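PDB 4HWV: pectate lyase/Amb allergen from Acidovorax citrulli, which probably cleaves pectate by calcium-assisted beta-elimination, as a secreted polysaccharide lyase of family 1 with a right-handed parallel beta-helix fold. Local coordinates for residues 56-61 against 68-73; 138-143 against 209-214; 237-242 against 293-298; 309-314 against 405-410; 393-398 against 434-439. One frame throughout, in Å; residues are numbered along the deposited sequence.

Contact 1: residues 56-61 against 68-73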
# COMPACT_ATOMS: atom_id res chain seq x y z
N ALA A 56 -25.07 -0.89 -15.58
CA ALA A 56 -24.68 -0.34 -16.87
C ALA A 56 -24.27 -1.47 -17.83
O ALA A 56 -24.68 -1.51 -19.00
CB ALA A 56 -23.57 0.69 -16.71
N LEU A 57 -23.48 -2.40 -17.32
CA LEU A 57 -23.03 -3.52 -18.15
C LEU A 57 -24.18 -4.43 -18.57
O LEU A 57 -24.12 -5.07 -19.63
CB LEU A 57 -21.98 -4.34 -17.38
CG LEU A 57 -20.65 -3.63 -17.12
CD1 LEU A 57 -19.84 -4.38 -16.10
CD2 LEU A 57 -19.83 -3.45 -18.40
N TYR A 58 -25.22 -4.48 -17.74
CA TYR A 58 -26.35 -5.37 -17.96
C TYR A 58 -27.59 -4.63 -18.50
O TYR A 58 -28.67 -5.20 -18.58
CB TYR A 58 -26.71 -6.10 -16.65
CG TYR A 58 -25.79 -7.27 -16.31
CD1 TYR A 58 -24.44 -7.06 -16.01
CD2 TYR A 58 -26.28 -8.57 -16.27
CE1 TYR A 58 -23.60 -8.12 -15.71
CE2 TYR A 58 -25.44 -9.64 -15.95
CZ TYR A 58 -24.10 -9.40 -15.68
OH TYR A 58 -23.24 -10.43 -15.36
N GLY A 59 -27.43 -3.37 -18.89
CA GLY A 59 -28.55 -2.61 -19.42
C GLY A 59 -29.75 -2.61 -18.49
O GLY A 59 -30.90 -2.74 -18.92
N ASN A 60 -29.46 -2.49 -17.20
CA ASN A 60 -30.48 -2.41 -16.16
C ASN A 60 -31.32 -3.68 -16.02
O ASN A 60 -32.42 -3.63 -15.48
CB ASN A 60 -31.35 -1.15 -16.35
CG ASN A 60 -30.61 0.08 -15.96
OD1 ASN A 60 -30.28 0.24 -14.79
ND2 ASN A 60 -30.32 0.95 -16.92
N THR A 61 -30.77 -4.81 -16.44
CA THR A 61 -31.47 -6.08 -16.27
C THR A 61 -30.91 -6.91 -15.11
O THR A 61 -31.40 -7.99 -14.85
CB THR A 61 -31.42 -6.96 -17.53
OG1 THR A 61 -30.09 -7.47 -17.69
CG2 THR A 61 -31.88 -6.20 -18.78
N GLY A 68 -24.25 -9.85 -3.22
CA GLY A 68 -23.53 -9.23 -4.31
C GLY A 68 -23.53 -10.04 -5.59
O GLY A 68 -23.20 -9.50 -6.65
N SER A 69 -23.91 -11.31 -5.53
CA SER A 69 -23.92 -12.12 -6.73
C SER A 69 -24.98 -11.63 -7.72
O SER A 69 -25.97 -11.00 -7.33
CB SER A 69 -24.11 -13.61 -6.41
OG SER A 69 -25.34 -13.85 -5.76
N VAL A 70 -24.75 -11.90 -9.00
CA VAL A 70 -25.52 -11.29 -10.08
C VAL A 70 -26.26 -12.29 -10.94
O VAL A 70 -25.69 -13.32 -11.33
CB VAL A 70 -24.57 -10.49 -11.00
CG1 VAL A 70 -25.34 -9.84 -12.15
CG2 VAL A 70 -23.78 -9.44 -10.21
N GLN A 71 -27.52 -11.98 -11.24
CA GLN A 71 -28.27 -12.63 -12.29
C GLN A 71 -28.66 -11.57 -13.31
O GLN A 71 -28.81 -10.41 -12.95
CB GLN A 71 -29.57 -13.21 -11.74
CG GLN A 71 -29.42 -14.27 -10.66
CD GLN A 71 -30.77 -14.64 -10.09
OE1 GLN A 71 -31.23 -14.05 -9.10
NE2 GLN A 71 -31.45 -15.59 -10.73
N GLY A 72 -28.84 -11.96 -14.56
CA GLY A 72 -29.38 -11.03 -15.54
C GLY A 72 -28.75 -11.20 -16.91
O GLY A 72 -28.02 -12.16 -17.15
N THR A 73 -28.99 -10.24 -17.80
CA THR A 73 -28.56 -10.37 -19.19
C THR A 73 -27.51 -9.31 -19.52
O THR A 73 -27.85 -8.14 -19.61
CB THR A 73 -29.75 -10.21 -20.15
OG1 THR A 73 -30.73 -11.19 -19.82
CG2 THR A 73 -29.31 -10.38 -21.61
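A Schellman motif ends helix 50-57, and the residues leaving it, Tyr58 and Thr61, meet Val70 of strand 70-71, which pairs antiparallel with 63-64, and Thr73 just after that strand. Gly59, with positive phi, is the C-prime residue: Asn60 N returns to Gln55 O, and Gly59 N makes a weak bond to Ala56 O. A type I' turn from Tyr58 to Thr61 overlaps the motif.

The polar centre is Thr61 OG1. It donates to Tyr58 O at 2.8 Å, in the carbonyl plane and on a lone pair, while accepting from Thr73 N at 3.0 Å with an N-H...O angle of 154°. Because Tyr58 O also takes Thr61 N at 3.0 Å, this carbonyl is gripped twice by one residue. The hydroxyl can bridge the two segments because chi1 of 71° sets OG1 between the backbone N and the carbonyl carbon of Thr61.

The Tyr58 ring supplies the apolar half. Val70 CG1 stands over one face, 4.1 Å from the ring centroid and 28° off its normal, a CH-pi contact. The backbone of Gly72 and Thr73 approaches the edge instead, with Gly72 C in the ring plane and 3.7 Å from Tyr58 CD2. Face and edge are thus occupied by strand residue Val70 and by the loop that follows it.

Around this surface contact, Val70 also packs on Ile54 and Arg50 of helix 50-57, Gln71 pairs with Val63, and Tyr58 touches Ser162 of strand 160-163.

Contact 2: residues 138-143 against 209-214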
# COMPACT_ATOMS: atom_id res chain seq x y z
N ARG A 138 0.13 -35.41 -3.66
CA ARG A 138 -1.21 -35.23 -4.19
C ARG A 138 -1.71 -33.85 -3.85
O ARG A 138 -1.23 -33.20 -2.92
CB ARG A 138 -2.15 -36.29 -3.62
CG ARG A 138 -2.28 -36.25 -2.11
CD ARG A 138 -3.17 -37.37 -1.57
NE ARG A 138 -3.24 -37.34 -0.11
CZ ARG A 138 -4.31 -37.68 0.60
NH1 ARG A 138 -5.42 -38.07 -0.01
NH2 ARG A 138 -4.28 -37.61 1.92
N THR A 139 -2.69 -33.41 -4.63
CA THR A 139 -3.37 -32.15 -4.41
C THR A 139 -4.17 -32.21 -3.11
O THR A 139 -4.42 -33.30 -2.57
CB THR A 139 -4.30 -31.86 -5.58
OG1 THR A 139 -5.17 -32.98 -5.75
CG2 THR A 139 -3.48 -31.65 -6.86
N VAL A 140 -4.54 -31.06 -2.56
CA VAL A 140 -5.28 -31.06 -1.31
C VAL A 140 -6.73 -31.44 -1.51
O VAL A 140 -7.31 -31.20 -2.57
CB VAL A 140 -5.18 -29.69 -0.57
CG1 VAL A 140 -3.73 -29.38 -0.21
CG2 VAL A 140 -5.77 -28.57 -1.42
N SER A 141 -7.30 -32.05 -0.48
CA SER A 141 -8.71 -32.44 -0.50
C SER A 141 -9.18 -32.53 0.95
O SER A 141 -8.38 -32.48 1.87
CB SER A 141 -8.88 -33.79 -1.18
OG SER A 141 -8.32 -34.83 -0.38
N GLY A 142 -10.48 -32.68 1.15
CA GLY A 142 -11.01 -32.81 2.50
C GLY A 142 -11.63 -31.52 3.01
O GLY A 142 -11.69 -30.49 2.31
N LYS A 143 -12.03 -31.57 4.27
CA LYS A 143 -12.88 -30.55 4.85
C LYS A 143 -12.32 -29.12 4.81
O LYS A 143 -13.02 -28.23 4.35
CB LYS A 143 -13.30 -30.97 6.27
CG LYS A 143 -13.99 -29.88 7.07
CD LYS A 143 -14.45 -30.43 8.41
CE LYS A 143 -14.99 -29.34 9.29
NZ LYS A 143 -15.47 -29.93 10.57
N PHE A 209 -8.62 -16.13 -0.34
CA PHE A 209 -8.63 -17.58 -0.12
C PHE A 209 -7.68 -18.31 -1.08
O PHE A 209 -8.10 -19.19 -1.83
CB PHE A 209 -10.07 -18.10 -0.20
CG PHE A 209 -10.94 -17.49 0.86
CD1 PHE A 209 -10.87 -17.96 2.17
CD2 PHE A 209 -11.78 -16.42 0.56
CE1 PHE A 209 -11.60 -17.36 3.17
CE2 PHE A 209 -12.52 -15.82 1.57
CZ PHE A 209 -12.43 -16.29 2.88
N PRO A 210 -6.39 -17.94 -1.05
CA PRO A 210 -5.43 -18.66 -1.91
C PRO A 210 -5.39 -20.14 -1.55
O PRO A 210 -5.60 -20.51 -0.39
CB PRO A 210 -4.10 -17.98 -1.59
CG PRO A 210 -4.29 -17.47 -0.20
CD PRO A 210 -5.71 -17.02 -0.12
N GLN A 211 -5.10 -20.96 -2.55
CA GLN A 211 -5.05 -22.39 -2.36
C GLN A 211 -3.60 -22.83 -2.31
O GLN A 211 -2.78 -22.39 -3.10
CB GLN A 211 -5.71 -23.09 -3.54
CG GLN A 211 -5.75 -24.61 -3.43
CD GLN A 211 -6.10 -25.25 -4.76
OE1 GLN A 211 -5.40 -25.04 -5.76
NE2 GLN A 211 -7.19 -26.02 -4.79
N TRP A 212 -3.30 -23.72 -1.37
CA TRP A 212 -1.99 -24.37 -1.38
C TRP A 212 -2.04 -25.58 -2.32
O TRP A 212 -2.88 -26.47 -2.14
CB TRP A 212 -1.58 -24.81 0.02
CG TRP A 212 -0.31 -25.60 0.06
CD1 TRP A 212 -0.18 -26.93 0.37
CD2 TRP A 212 1.03 -25.13 -0.20
NE1 TRP A 212 1.14 -27.31 0.30
CE2 TRP A 212 1.90 -26.22 -0.03
CE3 TRP A 212 1.56 -23.88 -0.55
CZ2 TRP A 212 3.28 -26.12 -0.22
CZ3 TRP A 212 2.94 -23.77 -0.73
CH2 TRP A 212 3.79 -24.89 -0.57
N ASP A 213 -1.19 -25.60 -3.34
CA ASP A 213 -1.13 -26.76 -4.22
C ASP A 213 0.21 -27.43 -3.96
O ASP A 213 1.23 -26.96 -4.46
CB ASP A 213 -1.24 -26.37 -5.69
CG ASP A 213 -1.17 -27.58 -6.62
OD1 ASP A 213 -0.90 -28.72 -6.18
OD2 ASP A 213 -1.40 -27.38 -7.83
N PRO A 214 0.21 -28.54 -3.20
CA PRO A 214 1.47 -29.24 -2.87
C PRO A 214 2.26 -29.69 -4.10
O PRO A 214 3.46 -29.88 -3.98
CB PRO A 214 1.00 -30.47 -2.08
CG PRO A 214 -0.37 -30.11 -1.56
CD PRO A 214 -0.98 -29.18 -2.59
O HOH W 1 -3.93 -28.66 -4.19
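Val140 makes the close packing here, inserting its two methyls against the backbone and proline ring of 209-214. CG1 lies 3.6 Å from Pro214 CD and equally far from Trp212 O, and CG2 is also 3.6 Å from Trp212 O, so the isopropyl group straddles that carbonyl oxygen. A chi1 of -62° places CG1 anti to the carbonyl carbon of Val140, and the side chain meets the proline at about a right angle. Beside it, Arg138 O rests 3.5 Å from Pro214 CG, which extends the packing along the ring. The indole of Trp212 is more distant, its CD1 4.4 Å from Val140 CG1 and approached obliquely.

Strand 211-213 pairs antiparallel with 221-223, and segment 138-143 is the loop leading to helix 143-159, with Gly142 at its N-cap. The contact therefore lays a loop of the helical region against a small antiparallel pair outside the parallel coils of the beta-helix. From helix 118-129, Tyr125 and Tyr129 also touch Val140.

The looser side is polar and partly hydrated. A water accepts from Val140 N at 3.0 Å and donates to Trp212 O at 3.2 Å, joining two backbones that make no direct hydrogen bond. Further out, exposed Thr139 offers CG2 to Asp213 OD1 at 4.0 Å, a distant approach; that carboxylate oxygen has its hydrogen bond with Thr215 OG1. Gln211 brushes Val140 through its CG, whereas its NE2 is hydrogen-bonded to Glu145 OE2.

Contact 3: residues 237-242 against 293-298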
# COMPACT_ATOMS: atom_id res chain seq x y z
N VAL A 237 -9.83 -5.84 -28.38
CA VAL A 237 -9.80 -5.24 -27.05
C VAL A 237 -8.66 -4.24 -27.01
O VAL A 237 -7.52 -4.59 -27.34
CB VAL A 237 -9.57 -6.33 -25.96
CG1 VAL A 237 -9.44 -5.69 -24.59
CG2 VAL A 237 -10.71 -7.36 -25.96
N TRP A 238 -8.98 -3.01 -26.62
CA TRP A 238 -7.99 -1.94 -26.55
C TRP A 238 -7.95 -1.41 -25.11
O TRP A 238 -8.94 -0.86 -24.60
CB TRP A 238 -8.36 -0.82 -27.53
CG TRP A 238 -7.32 0.28 -27.61
CD1 TRP A 238 -5.95 0.14 -27.57
CD2 TRP A 238 -7.58 1.69 -27.72
NE1 TRP A 238 -5.35 1.37 -27.68
CE2 TRP A 238 -6.32 2.34 -27.77
CE3 TRP A 238 -8.75 2.47 -27.80
CZ2 TRP A 238 -6.21 3.73 -27.87
CZ3 TRP A 238 -8.62 3.85 -27.91
CH2 TRP A 238 -7.37 4.47 -27.92
N ILE A 239 -6.80 -1.62 -24.47
CA ILE A 239 -6.59 -1.23 -23.09
C ILE A 239 -5.53 -0.15 -23.14
O ILE A 239 -4.35 -0.43 -23.39
CB ILE A 239 -6.12 -2.45 -22.26
CG1 ILE A 239 -7.24 -3.50 -22.23
CG2 ILE A 239 -5.65 -2.03 -20.87
CD1 ILE A 239 -6.77 -4.88 -21.79
N ASP A 240 -5.96 1.09 -22.92
CA ASP A 240 -5.12 2.25 -23.21
C ASP A 240 -5.13 3.29 -22.09
O ASP A 240 -6.20 3.66 -21.58
CB ASP A 240 -5.62 2.91 -24.50
CG ASP A 240 -4.87 4.19 -24.83
OD1 ASP A 240 -3.71 4.11 -25.31
OD2 ASP A 240 -5.45 5.27 -24.59
N HIS A 241 -3.95 3.79 -21.71
CA HIS A 241 -3.88 4.89 -20.76
C HIS A 241 -4.53 4.55 -19.42
O HIS A 241 -5.25 5.37 -18.83
CB HIS A 241 -4.48 6.19 -21.34
CG HIS A 241 -3.53 6.98 -22.18
ND1 HIS A 241 -3.60 7.00 -23.56
CD2 HIS A 241 -2.55 7.85 -21.85
CE1 HIS A 241 -2.69 7.83 -24.03
NE2 HIS A 241 -2.03 8.35 -23.02
N ASN A 242 -4.25 3.35 -18.91
CA ASN A 242 -4.68 2.95 -17.57
C ASN A 242 -3.45 2.74 -16.71
O ASN A 242 -2.32 2.65 -17.21
CB ASN A 242 -5.49 1.65 -17.60
CG ASN A 242 -6.67 1.72 -18.53
OD1 ASN A 242 -7.68 2.36 -18.22
ND2 ASN A 242 -6.55 1.07 -19.70
N SER A 293 -1.75 -0.30 -24.71
CA SER A 293 -0.95 0.84 -25.12
C SER A 293 -0.94 1.91 -24.04
O SER A 293 -1.97 2.18 -23.39
CB SER A 293 -1.51 1.42 -26.43
OG SER A 293 -2.89 1.71 -26.31
N ASN A 294 0.22 2.52 -23.83
CA ASN A 294 0.31 3.74 -23.03
C ASN A 294 -0.17 3.56 -21.59
O ASN A 294 -0.70 4.51 -21.00
CB ASN A 294 -0.47 4.89 -23.70
CG ASN A 294 -0.12 5.04 -25.17
OD1 ASN A 294 1.06 5.15 -25.51
ND2 ASN A 294 -1.14 5.02 -26.04
N ASN A 295 0.00 2.36 -21.04
CA ASN A 295 -0.39 2.09 -19.65
C ASN A 295 0.81 2.15 -18.72
O ASN A 295 1.95 2.03 -19.16
CB ASN A 295 -1.01 0.68 -19.51
CG ASN A 295 -2.20 0.46 -20.41
OD1 ASN A 295 -3.30 0.94 -20.13
ND2 ASN A 295 -2.00 -0.30 -21.47
N HIS A 296 0.54 2.35 -17.43
CA HIS A 296 1.54 2.25 -16.39
C HIS A 296 1.22 1.02 -15.54
O HIS A 296 0.22 1.01 -14.83
CB HIS A 296 1.51 3.51 -15.53
CG HIS A 296 2.54 3.54 -14.44
ND1 HIS A 296 2.47 4.43 -13.39
CD2 HIS A 296 3.68 2.82 -14.25
CE1 HIS A 296 3.52 4.26 -12.61
NE2 HIS A 296 4.27 3.29 -13.11
N PHE A 297 2.05 -0.01 -15.63
CA PHE A 297 1.89 -1.22 -14.83
C PHE A 297 2.98 -1.21 -13.79
O PHE A 297 4.15 -1.09 -14.14
CB PHE A 297 2.10 -2.48 -15.68
CG PHE A 297 1.17 -2.61 -16.86
CD1 PHE A 297 -0.09 -3.18 -16.72
CD2 PHE A 297 1.57 -2.19 -18.13
CE1 PHE A 297 -0.94 -3.33 -17.82
CE2 PHE A 297 0.72 -2.33 -19.23
CZ PHE A 297 -0.53 -2.91 -19.07
N HIS A 298 2.63 -1.33 -12.51
CA HIS A 298 3.68 -1.28 -11.49
C HIS A 298 3.38 -2.12 -10.28
O HIS A 298 2.22 -2.31 -9.93
CB HIS A 298 4.03 0.18 -11.10
CG HIS A 298 2.94 0.93 -10.37
ND1 HIS A 298 2.84 0.96 -9.00
CD2 HIS A 298 1.94 1.74 -10.84
CE1 HIS A 298 1.82 1.73 -8.64
NE2 HIS A 298 1.26 2.21 -9.74
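Ser293 OG sits between two partners from segment 237-242, receiving Trp238 NE1 at 2.8 Å and donating to Asp240 OD1 at 2.7 Å. The second bond uses the anti lone pair of OD1; the first is bent, at 137°, with OG tilted 29° from the indole plane. Asn294 ND2 reaches the same OD1 at 2.8 Å, nearly along its C-O axis, so two donors grip one buried carboxylate oxygen.

Asn295 spans the backbone with its amide. ND2 donates to Ile239 O at 3.0 Å from above the carbonyl plane, and OD1 receives Asn242 N at 2.9 Å and, over a longer and more bent bond (3.3 Å), Asn242 ND2. The amides of Asn242 and Asn295 lie side by side with planes 11° apart, joined by that hydrogen bond, as in the rows of asparagines that bond from coil to coil at the turns of parallel beta-helices. Parallel strand pairing between 237-240 and 290-293 confirms the setting: neighbouring coils, linked here by Ser293 N to Ile239 O and, past the turn, His296 N to Asn242 O.

The next shell fixes these groups. His241 ND1 holds Asp240 OD2 at 2.7 Å, in the imidazole plane, while Asn294 CB stands 3.7 Å above the centre of that ring. Arg198 forms a salt bridge with OD2, which probably stabilises the carboxylate charge. Asn242 ND2 also bonds Ile197 O and its OD1 takes Ile200 N, tying the amide to the backbone of the preceding coil.

Contact 4: residues 309-314 against 405-410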
# COMPACT_ATOMS: atom_id res chain seq x y z
N THR A 309 -1.31 -22.70 -21.05
CA THR A 309 -0.84 -24.08 -21.04
C THR A 309 0.07 -24.43 -22.22
O THR A 309 -0.10 -23.95 -23.33
CB THR A 309 -2.03 -25.07 -21.05
OG1 THR A 309 -1.53 -26.40 -21.09
CG2 THR A 309 -2.94 -24.85 -22.25
N ASP A 310 1.06 -25.29 -21.97
CA ASP A 310 1.90 -25.81 -23.05
C ASP A 310 1.15 -26.75 -23.97
O ASP A 310 1.60 -27.01 -25.08
CB ASP A 310 3.09 -26.59 -22.49
CG ASP A 310 4.16 -25.70 -21.89
OD1 ASP A 310 4.13 -24.46 -22.08
OD2 ASP A 310 5.08 -26.29 -21.28
N VAL A 311 0.03 -27.31 -23.52
CA VAL A 311 -0.62 -28.36 -24.31
C VAL A 311 -1.36 -27.71 -25.48
O VAL A 311 -2.19 -26.82 -25.26
CB VAL A 311 -1.63 -29.14 -23.45
CG1 VAL A 311 -2.29 -30.22 -24.30
CG2 VAL A 311 -0.96 -29.75 -22.23
N PRO A 312 -1.04 -28.11 -26.72
CA PRO A 312 -1.74 -27.50 -27.86
C PRO A 312 -3.17 -27.99 -27.97
O PRO A 312 -3.48 -29.13 -27.63
CB PRO A 312 -0.93 -27.97 -29.07
CG PRO A 312 -0.27 -29.26 -28.62
CD PRO A 312 -0.03 -29.10 -27.13
N GLY A 313 -4.05 -27.13 -28.44
CA GLY A 313 -5.43 -27.50 -28.62
C GLY A 313 -6.27 -26.31 -28.99
O GLY A 313 -5.92 -25.16 -28.67
N ALA A 314 -7.37 -26.56 -29.67
CA ALA A 314 -8.21 -25.48 -30.18
C ALA A 314 -8.78 -24.59 -29.07
O ALA A 314 -9.02 -23.42 -29.29
CB ALA A 314 -9.35 -26.04 -31.02
N ALA A 405 9.93 -29.77 -27.24
CA ALA A 405 9.73 -30.32 -28.58
C ALA A 405 8.58 -31.29 -28.70
O ALA A 405 7.97 -31.41 -29.76
CB ALA A 405 11.01 -31.00 -29.07
N ALA A 406 8.26 -32.00 -27.63
CA ALA A 406 7.17 -32.97 -27.73
C ALA A 406 5.85 -32.24 -27.97
O ALA A 406 5.02 -32.65 -28.80
CB ALA A 406 7.10 -33.83 -26.48
N ARG A 407 5.68 -31.13 -27.27
CA ARG A 407 4.50 -30.29 -27.45
C ARG A 407 4.45 -29.66 -28.84
O ARG A 407 3.37 -29.59 -29.45
CB ARG A 407 4.42 -29.24 -26.35
CG ARG A 407 4.16 -29.82 -24.95
CD ARG A 407 2.83 -30.62 -24.93
NE ARG A 407 2.48 -31.14 -23.61
CZ ARG A 407 2.28 -32.42 -23.34
NH1 ARG A 407 2.41 -33.35 -24.29
NH2 ARG A 407 1.96 -32.79 -22.11
N THR A 408 5.60 -29.25 -29.36
CA THR A 408 5.69 -28.76 -30.74
C THR A 408 5.17 -29.78 -31.75
O THR A 408 4.42 -29.44 -32.69
CB THR A 408 7.15 -28.39 -31.09
OG1 THR A 408 7.61 -27.40 -30.15
CG2 THR A 408 7.25 -27.84 -32.53
N GLN A 409 5.54 -31.04 -31.57
CA GLN A 409 5.11 -32.07 -32.51
C GLN A 409 3.62 -32.39 -32.35
O GLN A 409 2.93 -32.64 -33.33
CB GLN A 409 5.98 -33.33 -32.38
CG GLN A 409 6.06 -34.20 -33.63
CD GLN A 409 6.53 -33.45 -34.87
OE1 GLN A 409 6.16 -33.79 -35.99
NE2 GLN A 409 7.34 -32.42 -34.67
N ASP A 410 3.14 -32.38 -31.11
CA ASP A 410 1.70 -32.54 -30.85
C ASP A 410 0.90 -31.44 -31.57
O ASP A 410 -0.15 -31.69 -32.18
CB ASP A 410 1.42 -32.49 -29.33
CG ASP A 410 2.01 -33.68 -28.57
OD1 ASP A 410 2.42 -34.68 -29.20
OD2 ASP A 410 2.05 -33.61 -27.31
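Asp310 O is approached by three methylene carbons of Arg407, CB, CG and CD, each at 3.8 Å, while Tyr343 OH hydrogen-bonds to it from outside the two segments. The oxygen therefore faces the aliphatic stem of the arginine, not its charge. Arg407 takes this course because its chain bends at CB-CG (chi2 -59°), which lays the stem along the loop and carries the guanidinium past it. There Val311 CG2 comes to 4.0 Å from Arg407 NE, approaching obliquely.

At its far end the guanidinium turns back to its own helix: Arg407 NH1 makes a salt bridge to Asp410 OD2 at 3.1 Å, bent to 137° at the hydrogen. Asp310 faces elsewhere with its charge, its OD1 pairing with Arg342 NE.

Pro312 packs on the helix itself. Its CG is 3.7 Å from both Arg407 O and Asp410 CB, and its CD is 3.9 Å from Arg407 CD, the proline and arginine side chains crossing at about a right angle. The proline ring thus bridges Arg407 and Asp410, one turn apart on helix 405-414.

The loop keeps its shape through Thr309 OG1, which accepts from Val311 N in an ST turn. Apart from this turn, the arrangement is plain surface packing: a loop between strands 302-306 and 324-327 of the beta-helix lies on the side of a peripheral helix.

Contact 5: residues 393-398 against 434-439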
# COMPACT_ATOMS: atom_id res chain seq x y z
N ALA A 393 23.16 -6.06 -14.85
CA ALA A 393 22.17 -6.81 -15.61
C ALA A 393 22.74 -7.22 -16.97
O ALA A 393 23.59 -6.52 -17.53
CB ALA A 393 20.93 -5.97 -15.79
N ARG A 394 22.25 -8.34 -17.49
CA ARG A 394 22.68 -8.89 -18.77
C ARG A 394 21.46 -9.15 -19.65
O ARG A 394 20.36 -9.28 -19.13
CB ARG A 394 23.36 -10.25 -18.55
CG ARG A 394 24.55 -10.23 -17.64
CD ARG A 394 25.66 -9.44 -18.29
N PRO A 395 21.67 -9.28 -20.97
CA PRO A 395 20.55 -9.62 -21.85
C PRO A 395 19.81 -10.87 -21.40
O PRO A 395 18.60 -10.90 -21.52
CB PRO A 395 21.24 -9.83 -23.20
CG PRO A 395 22.38 -8.85 -23.16
CD PRO A 395 22.89 -8.96 -21.74
N ALA A 396 20.53 -11.85 -20.87
CA ALA A 396 19.89 -13.07 -20.38
C ALA A 396 18.94 -12.86 -19.21
O ALA A 396 18.13 -13.74 -18.93
CB ALA A 396 20.94 -14.11 -20.03
N ASP A 397 19.02 -11.72 -18.53
CA ASP A 397 18.05 -11.42 -17.47
C ASP A 397 16.73 -10.92 -18.05
O ASP A 397 15.71 -10.87 -17.36
CB ASP A 397 18.57 -10.34 -16.51
CG ASP A 397 19.84 -10.76 -15.78
OD1 ASP A 397 19.90 -11.90 -15.26
OD2 ASP A 397 20.77 -9.95 -15.72
N VAL A 398 16.76 -10.52 -19.32
CA VAL A 398 15.66 -9.77 -19.93
C VAL A 398 14.81 -10.61 -20.88
O VAL A 398 13.63 -10.32 -21.07
CB VAL A 398 16.20 -8.49 -20.62
CG1 VAL A 398 15.09 -7.68 -21.29
CG2 VAL A 398 16.95 -7.64 -19.61
N GLY A 434 22.89 0.75 -23.17
CA GLY A 434 23.59 0.17 -24.30
C GLY A 434 22.76 -0.91 -24.99
O GLY A 434 21.89 -1.51 -24.38
N PRO A 435 23.03 -1.17 -26.27
CA PRO A 435 22.28 -2.22 -26.97
C PRO A 435 22.41 -3.59 -26.30
O PRO A 435 23.45 -3.94 -25.75
CB PRO A 435 22.93 -2.25 -28.36
CG PRO A 435 23.46 -0.87 -28.54
CD PRO A 435 23.96 -0.46 -27.18
N ALA A 436 21.32 -4.35 -26.35
CA ALA A 436 21.26 -5.71 -25.81
C ALA A 436 20.65 -6.64 -26.85
O ALA A 436 19.57 -6.39 -27.35
CB ALA A 436 20.43 -5.73 -24.54
N ASP A 437 21.36 -7.71 -27.18
CA ASP A 437 20.87 -8.68 -28.14
C ASP A 437 20.04 -9.74 -27.42
O ASP A 437 20.57 -10.74 -26.95
CB ASP A 437 22.05 -9.34 -28.88
CG ASP A 437 21.62 -10.26 -30.01
OD1 ASP A 437 20.42 -10.61 -30.08
OD2 ASP A 437 22.49 -10.62 -30.83
N LEU A 438 18.74 -9.55 -27.34
CA LEU A 438 17.90 -10.50 -26.61
C LEU A 438 17.79 -11.82 -27.35
O LEU A 438 17.66 -12.87 -26.73
CB LEU A 438 16.49 -9.94 -26.35
CG LEU A 438 16.43 -8.64 -25.55
CD1 LEU A 438 14.98 -8.21 -25.35
CD2 LEU A 438 17.16 -8.73 -24.20
N THR A 439 17.83 -11.77 -28.68
CA THR A 439 17.71 -12.99 -29.47
C THR A 439 18.84 -13.98 -29.16
O THR A 439 18.61 -15.18 -29.03
CB THR A 439 17.65 -12.68 -30.97
OG1 THR A 439 16.51 -11.86 -31.24
CG2 THR A 439 17.53 -13.96 -31.78
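Pro395 and Val398 present their apolar sides to Leu438 across a junction between a loop of the beta-helix and the N-terminal end of helix 438-445. The loop lies between strands 376-387 and 399-401, and Val398 shares a backbone hydrogen bond with Met369, so the contact joins a peripheral helix to the coil architecture.

Leu438 points its CD2 between the two loop residues. Its CG is anti to the carbonyl carbon (chi1 -59°), and chi2 near 180° sets CD1 anti to CA and leaves CD2 as the branch turned to Val398 CB and CG1, both 3.7 Å away. The two side chains meet at a slant, with Leu438 CD1 farther from Val398 CG1 at 4.1 Å; one methyl of the leucine therefore does most of the touching. The same CD2 lies 3.7 Å from Pro395 O, while Pro395 CB is more remote.

The ring of Pro395 also meets the residues preceding the helix, through CG and CB. Its CG is 3.9 Å from Ala436 CB, and its CB lies 3.9 Å from Asp437 O. The evidence is thus of van der Waals packing alone: three apolar pairs, without a polar bond between the segments.

Polar groups fix each partner separately. Asp437 is the N-cap of the helix, its OD1 accepting from Ala440 N, while Asp426 OD2 takes Leu438 N. Within the loop, Val398 N bonds Pro395 O, and Asp397 OD2, salt-bridged to Arg391, accepts Arg394 N at 2.8 Å with an N-H...O angle of 160°.

Overall arrangement
Contact 3 lies nearest the middle of the chain, its centre about 10 Å from the chain's centre; the other four lie 23 to 25 Å out. Contacts 1, 2 and 3 follow one another along the sequence, whereas the segments of contacts 4 and 5 alternate along the chain. Contacts 1 and 5 are on opposite sides of the chain's centre, their own centres about 48 Å apart. None touches another. Contacts 3 and 5 both reach the same set of beta-helix strands, so the core is joined coil to coil while the peripheral contacts attach loops and helices around it. The side chains of Gln211 (contact 2) and Ile239 (contact 3) are each about 13 Å from the calcium ion bound by Asp227, Asp278 and Asp282.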